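Local coordinates for protein pectate lyase (PDB 5AMV) that cleaves polygalacturonate by calcium-dependent elimination, releasing oligosaccharides with unsaturated galacturonosyl groups at their non-reducing ends, at residues 37-42 with 66-71; 59-64 with 139-144. One frame throughout, in Å; residues are numbered along the deposited sequence.

How the interactions relate
The two contacts lie side by side near one end of the parallel beta-helix of this polysaccharide lyase family 1 enzyme, their centres about 10 Å apart. Interaction 2 pairs strand 61-63 with strand 139-141 of the next coil; interaction 1 joins the helix beginning at Arg38 to the turn that follows the first of these strands. They meet by packing: Arg38 CD lies 3.4 Å from Met64 O, and Ile62 CG2 touches the backbone of Asn37 and Arg38. Interaction 1 is remote from the annotated sites. Interaction 2 is nearer, Gly143 lying about 9 Å from the side chain of the calcium ligand Asp184.

Interaction 1: 37-42 with 66-71; sequences NRNQLV and VDDNLK
Leu70 lays its two methyls against the amides of Asn37 and Asn39, crossing the first at about a right angle. Its CD1 is 3.5 Å from Asn37 ND2, while CD2 lies 3.6 Å from Asn39 ND2. Next to it, the CB and CD of Arg38 slide past Val66 CG2, CB at 3.7 Å. With CG anti to the backbone N (chi1 -172°), the arginine chain runs extended to NE and offers its methylenes to the valine.

The polar link is made by Asn39. Its ND2 donates to Asp68 O at 2.9 Å, a fairly straight bond (162°) that lies nearly in the asparagine's amide plane but meets the carbonyl from above its own plane. Its OD1 accepts from a water that also donates to Asp67 O and accepts from Arg38 NH1 in the guanidinium plane. Were this asparagine an alanine, both amide ends would go, and Asp68 O would probably lose this donor and the water be less firmly held.

Each segment is also braced internally. Asn37 N-caps the helix, its OD1 accepting from Gln40 N at 2.9 Å. Asp67 shapes the type I turn: its OD1 receives Asn69 N, an Asx turn, and Lys71 N from opposite faces of the carboxylate. Arg120 bonds to Val66 O and forms a salt bridge with Asp68, while its carbonyl accepts from Arg38 NE. Asparagine, donor and acceptor in one group, thus suits a join made by amide, water and carbonyls; the guanidinium enters through the water, Arg38 NH1 staying 4.4 Å from Asp68 OD1, beyond a salt bridge.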
loop_
_atom_site.group_PDB
_atom_site.type_symbol
_atom_site.label_atom_id
_atom_site.label_comp_id
_atom_site.label_asym_id
_atom_site.label_seq_id
_atom_site.Cartn_x
_atom_site.Cartn_y
_atom_site.Cartn_z
ATOM N N ASN A 37 7.619 -2.031 21.253
ATOM C CA ASN A 37 6.218 -2.422 21.459
ATOM C C ASN A 37 5.302 -1.245 21.154
ATOM O O ASN A 37 5.773 -0.132 20.903
ATOM C CB ASN A 37 5.996 -2.959 22.889
ATOM C CG ASN A 37 6.306 -1.926 23.961
ATOM O OD1 ASN A 37 5.710 -0.828 24.000
ATOM N ND2 ASN A 37 7.245 -2.270 24.863
ATOM N N ARG A 38 3.996 -1.496 21.167
ATOM C CA ARG A 38 3.014 -0.498 20.772
ATOM C C ARG A 38 3.054 0.737 21.679
ATOM O O ARG A 38 2.938 1.851 21.190
ATOM C CB ARG A 38 1.584 -1.083 20.824
ATOM C CG ARG A 38 0.543 -0.158 20.237
ATOM C CD ARG A 38 -0.875 -0.750 20.341
ATOM N NE ARG A 38 -1.780 0.341 19.979
ATOM C CZ ARG A 38 -2.161 1.311 20.795
ATOM N NH1 ARG A 38 -1.786 1.337 22.067
ATOM N NH2 ARG A 38 -2.931 2.269 20.335
ATOM N N ASN A 39 3.229 0.548 22.988
ATOM C CA ASN A 39 3.269 1.716 23.896
ATOM C C ASN A 39 4.431 2.640 23.586
ATOM O O ASN A 39 4.255 3.873 23.500
ATOM C CB ASN A 39 3.378 1.263 25.349
ATOM C CG ASN A 39 2.081 0.656 25.864
ATOM O OD1 ASN A 39 0.977 0.961 25.343
ATOM N ND2 ASN A 39 2.210 -0.245 26.868
ATOM N N GLN A 40 5.602 2.034 23.378
ATOM C CA GLN A 40 6.796 2.808 23.043
ATOM C C GLN A 40 6.646 3.533 21.709
ATOM O O GLN A 40 7.084 4.692 21.576
ATOM C CB GLN A 40 8.058 1.955 23.072
ATOM C CG GLN A 40 8.371 1.416 24.472
ATOM C CD GLN A 40 9.650 0.605 24.533
ATOM O OE1 GLN A 40 10.199 0.176 23.519
ATOM N NE2 GLN A 40 10.130 0.366 25.765
ATOM N N LEU A 41 6.061 2.851 20.719
ATOM C CA LEU A 41 5.850 3.497 19.428
ATOM C C LEU A 41 4.903 4.697 19.530
ATOM O O LEU A 41 5.229 5.770 19.041
ATOM C CB LEU A 41 5.401 2.458 18.382
ATOM C CG LEU A 41 4.991 3.061 17.027
ATOM C CD1 LEU A 41 6.257 3.659 16.328
ATOM C CD2 LEU A 41 4.357 2.000 16.161
ATOM N N VAL A 42 3.751 4.530 20.192
ATOM C CA VAL A 42 2.766 5.586 20.399
ATOM C C VAL A 42 3.421 6.795 21.140
ATOM O O VAL A 42 3.272 7.990 20.740
ATOM C CB VAL A 42 1.541 4.976 21.141
ATOM C CG1 VAL A 42 0.641 6.077 21.773
ATOM C CG2 VAL A 42 0.759 4.043 20.178
ATOM N N VAL A 66 -2.700 -5.114 20.529
ATOM C CA VAL A 66 -2.401 -5.346 21.966
ATOM C C VAL A 66 -2.995 -4.245 22.797
ATOM O O VAL A 66 -3.242 -3.104 22.305
ATOM C CB VAL A 66 -0.886 -5.475 22.247
ATOM C CG1 VAL A 66 -0.280 -6.707 21.544
ATOM C CG2 VAL A 66 -0.148 -4.246 21.829
ATOM N N ASP A 67 -3.231 -4.563 24.070
ATOM C CA ASP A 67 -3.783 -3.557 24.965
ATOM C C ASP A 67 -2.694 -2.708 25.663
ATOM O O ASP A 67 -1.512 -2.750 25.299
ATOM C CB ASP A 67 -4.778 -4.223 25.935
ATOM C CG ASP A 67 -4.106 -5.150 26.953
ATOM O OD1 ASP A 67 -2.877 -5.083 27.188
ATOM O OD2 ASP A 67 -4.847 -5.996 27.521
ATOM N N ASP A 68 -3.108 -1.888 26.614
ATOM C CA ASP A 68 -2.149 -0.992 27.275
ATOM C C ASP A 68 -1.099 -1.741 28.066
ATOM O O ASP A 68 -0.056 -1.189 28.384
ATOM C CB ASP A 68 -2.890 0.035 28.157
ATOM C CG ASP A 68 -3.563 1.106 27.338
ATOM O OD1 ASP A 68 -3.452 1.082 26.087
ATOM O OD2 ASP A 68 -4.188 1.990 27.953
ATOM N N ASN A 69 -1.363 -3.005 28.381
ATOM C CA ASN A 69 -0.373 -3.839 29.046
ATOM C C ASN A 69 0.345 -4.779 28.092
ATOM O O ASN A 69 0.958 -5.766 28.518
ATOM C CB ASN A 69 -1.083 -4.660 30.139
ATOM C CG ASN A 69 -1.714 -3.772 31.203
ATOM O OD1 ASN A 69 -2.876 -3.956 31.598
ATOM N ND2 ASN A 69 -0.965 -2.778 31.643
ATOM N N LEU A 70 0.209 -4.512 26.781
ATOM C CA LEU A 70 0.845 -5.312 25.731
ATOM C C LEU A 70 0.304 -6.738 25.621
ATOM O O LEU A 70 0.958 -7.586 25.054
ATOM C CB LEU A 70 2.384 -5.314 25.864
ATOM C CG LEU A 70 3.005 -3.910 25.990
ATOM C CD1 LEU A 70 4.495 -4.089 26.109
ATOM C CD2 LEU A 70 2.643 -3.141 24.719
ATOM N N LYS A 71 -0.897 -6.975 26.144
ATOM C CA LYS A 71 -1.566 -8.275 26.050
ATOM C C LYS A 71 -2.298 -8.364 24.715
ATOM O O LYS A 71 -2.999 -7.431 24.372
ATOM C CB LYS A 71 -2.605 -8.412 27.181
ATOM C CG LYS A 71 -2.034 -8.435 28.592
ATOM C CD LYS A 71 -1.188 -9.683 28.807
ATOM C CE LYS A 71 -2.042 -10.876 29.220
ATOM N NZ LYS A 71 -1.235 -12.130 29.368
HETATM O O HOH W 1 -0.437 -0.674 23.682
#

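Interaction 2: 59-64 with 139-144; sequences KGTIDM and KVVGGN
Ile62 and Val141 are joined backbone to backbone in the ladder that aligns these two parallel strands, whose axes approach to 4.7 Å at an angle of 15°. Four hydrogen bonds alternate in direction: Lys139 N gives to Gly60 O, Ile62 N to Lys139 O, Val141 N to Ile62 O, and Met64 N to Val141 O. The last, at 2.9 Å and 178°, is almost straight and comes nearly along the C=O axis; the first meets Gly60 O from well above its carbonyl plane. Weaker CA-H...O contacts fill in between, such as Val140 CA to Ile62 O at 3.5 Å.

Side-chain packing differs on the two faces. On the face bearing Thr61, Asp63, Lys139 and Val141, the two branches of Thr61 divide the work: CG2 is 3.7 Å from Val141 CG2, and OG1 lies 3.4 Å from Lys139 CD in one of the lysine's two conformers. The threonine methyl stands anti to the backbone N (chi1 -68°, measured to OG1), which directs it at the valine. Beta-branched threonine and valine suit such extended strands. The other face carries Ile62 and Val140, both buried, as befits apolar residues turned inward. Just past strand 61-63, Met64, bent at chi2 and chi3, puts CG 3.6 Å from Gly143 CA and 4.2 Å from Val140 CG1.

Two glycines follow strand 139-141. The backbone angles of Gly142 call for glycine, since any side chain would crowd the carbonyl oxygen of Val141; at Gly143 a CB would run into Met64 CG as that side chain now lies.

This is the coil-to-coil stacking of a parallel beta-helix. Strand 158-160 continues it beyond strand 139-141, hydrogen-bonding Val140 and Gly142, while Met64 packs against helix 38-45 and Val123 of strand 122-124.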
loop_
_atom_site.group_PDB
_atom_site.type_symbol
_atom_site.label_atom_id
_atom_site.label_comp_id
_atom_site.label_asym_id
_atom_site.label_seq_id
_atom_site.Cartn_x
_atom_site.Cartn_y
_atom_site.Cartn_z
ATOM N N LYS A 59 12.703 -1.949 17.014
ATOM C CA LYS A 59 13.471 -3.083 17.478
ATOM C C LYS A 59 12.586 -4.333 17.631
ATOM O O LYS A 59 11.694 -4.373 18.518
ATOM C CB LYS A 59 14.140 -2.685 18.813
ATOM C CG LYS A 59 14.899 -3.788 19.468
ATOM C CD LYS A 59 15.564 -3.307 20.756
ATOM C CE LYS A 59 16.480 -4.407 21.266
ATOM N NZ LYS A 59 16.997 -4.022 22.628
ATOM N N GLY A 60 12.822 -5.319 16.757
ATOM C CA GLY A 60 12.110 -6.602 16.826
ATOM C C GLY A 60 10.714 -6.453 16.253
ATOM O O GLY A 60 10.469 -5.613 15.388
ATOM N N THR A 61 9.782 -7.221 16.808
ATOM C CA THR A 61 8.382 -7.261 16.309
ATOM C C THR A 61 7.478 -6.424 17.184
ATOM O O THR A 61 7.466 -6.613 18.416
ATOM C CB THR A 61 7.920 -8.711 16.350
ATOM O OG1 THR A 61 8.656 -9.457 15.370
ATOM C CG2 THR A 61 6.384 -8.860 16.042
ATOM N N ILE A 62 6.719 -5.514 16.550
ATOM C CA ILE A 62 5.695 -4.715 17.238
ATOM C C ILE A 62 4.319 -5.170 16.746
ATOM O O ILE A 62 3.902 -4.864 15.613
ATOM C CB ILE A 62 5.901 -3.180 17.026
ATOM C CG1 ILE A 62 7.276 -2.797 17.611
ATOM C CG2 ILE A 62 4.723 -2.385 17.689
ATOM C CD1 ILE A 62 7.574 -1.282 17.614
ATOM N N ASP A 63 3.657 -5.954 17.601
ATOM C CA ASP A 63 2.267 -6.332 17.393
ATOM C C ASP A 63 1.381 -5.174 17.853
ATOM O O ASP A 63 1.473 -4.717 19.018
ATOM C CB ASP A 63 2.005 -7.668 18.137
ATOM C CG ASP A 63 0.573 -8.169 18.006
ATOM O OD1 ASP A 63 -0.262 -7.587 17.275
ATOM O OD2 ASP A 63 0.287 -9.237 18.618
ATOM N N MET A 64 0.568 -4.659 16.918
ATOM C CA MET A 64 -0.318 -3.533 17.199
ATOM C C MET A 64 -1.659 -3.941 17.778
ATOM O O MET A 64 -2.375 -3.100 18.323
ATOM C CB MET A 64 -0.492 -2.668 15.941
ATOM C CG MET A 64 0.838 -2.000 15.512
ATOM S SD MET A 64 1.443 -0.797 16.728
ATOM C CE MET A 64 0.268 0.559 16.517
ATOM N N LYS A 139 9.682 -5.702 12.509
ATOM C CA LYS A 139 8.362 -6.076 11.967
ATOM C C LYS A 139 7.292 -5.226 12.642
ATOM O O LYS A 139 7.378 -4.950 13.844
ATOM C CB LYS A 139 8.063 -7.555 12.258
ATOM C CG LYS A 139 8.986 -8.557 11.590
ATOM C CD LYS A 139 8.583 -9.963 12.046
ATOM C CE LYS A 139 9.449 -11.064 11.449
ATOM N NZ LYS A 139 10.916 -10.831 11.613
ATOM N N VAL A 140 6.296 -4.813 11.858
ATOM C CA VAL A 140 5.081 -4.230 12.405
ATOM C C VAL A 140 3.959 -5.204 11.990
ATOM O O VAL A 140 3.750 -5.466 10.804
ATOM C CB VAL A 140 4.827 -2.801 11.827
ATOM C CG1 VAL A 140 3.417 -2.311 12.167
ATOM C CG2 VAL A 140 5.866 -1.829 12.344
ATOM N N VAL A 141 3.238 -5.740 12.988
ATOM C CA VAL A 141 2.279 -6.791 12.760
ATOM C C VAL A 141 0.881 -6.300 13.105
ATOM O O VAL A 141 0.645 -5.863 14.233
ATOM C CB VAL A 141 2.613 -8.094 13.597
ATOM C CG1 VAL A 141 1.614 -9.193 13.291
ATOM C CG2 VAL A 141 4.024 -8.600 13.207
ATOM N N GLY A 142 -0.030 -6.336 12.127
ATOM C CA GLY A 142 -1.412 -5.865 12.356
ATOM C C GLY A 142 -1.631 -4.355 12.239
ATOM O O GLY A 142 -2.769 -3.912 12.165
ATOM N N GLY A 143 -0.544 -3.580 12.183
ATOM C CA GLY A 143 -0.631 -2.126 12.220
ATOM C C GLY A 143 -0.908 -1.465 10.869
ATOM O O GLY A 143 -0.616 -2.037 9.808
ATOM N N ASN A 144 -1.444 -0.266 10.948
ATOM C CA ASN A 144 -1.685 0.569 9.756
ATOM C C ASN A 144 -1.100 1.912 10.090
ATOM O O ASN A 144 -1.634 2.627 10.954
ATOM C CB ASN A 144 -3.198 0.637 9.504
ATOM C CG ASN A 144 -3.587 1.479 8.260
ATOM O OD1 ASN A 144 -2.787 2.221 7.628
ATOM N ND2 ASN A 144 -4.810 1.339 7.908
#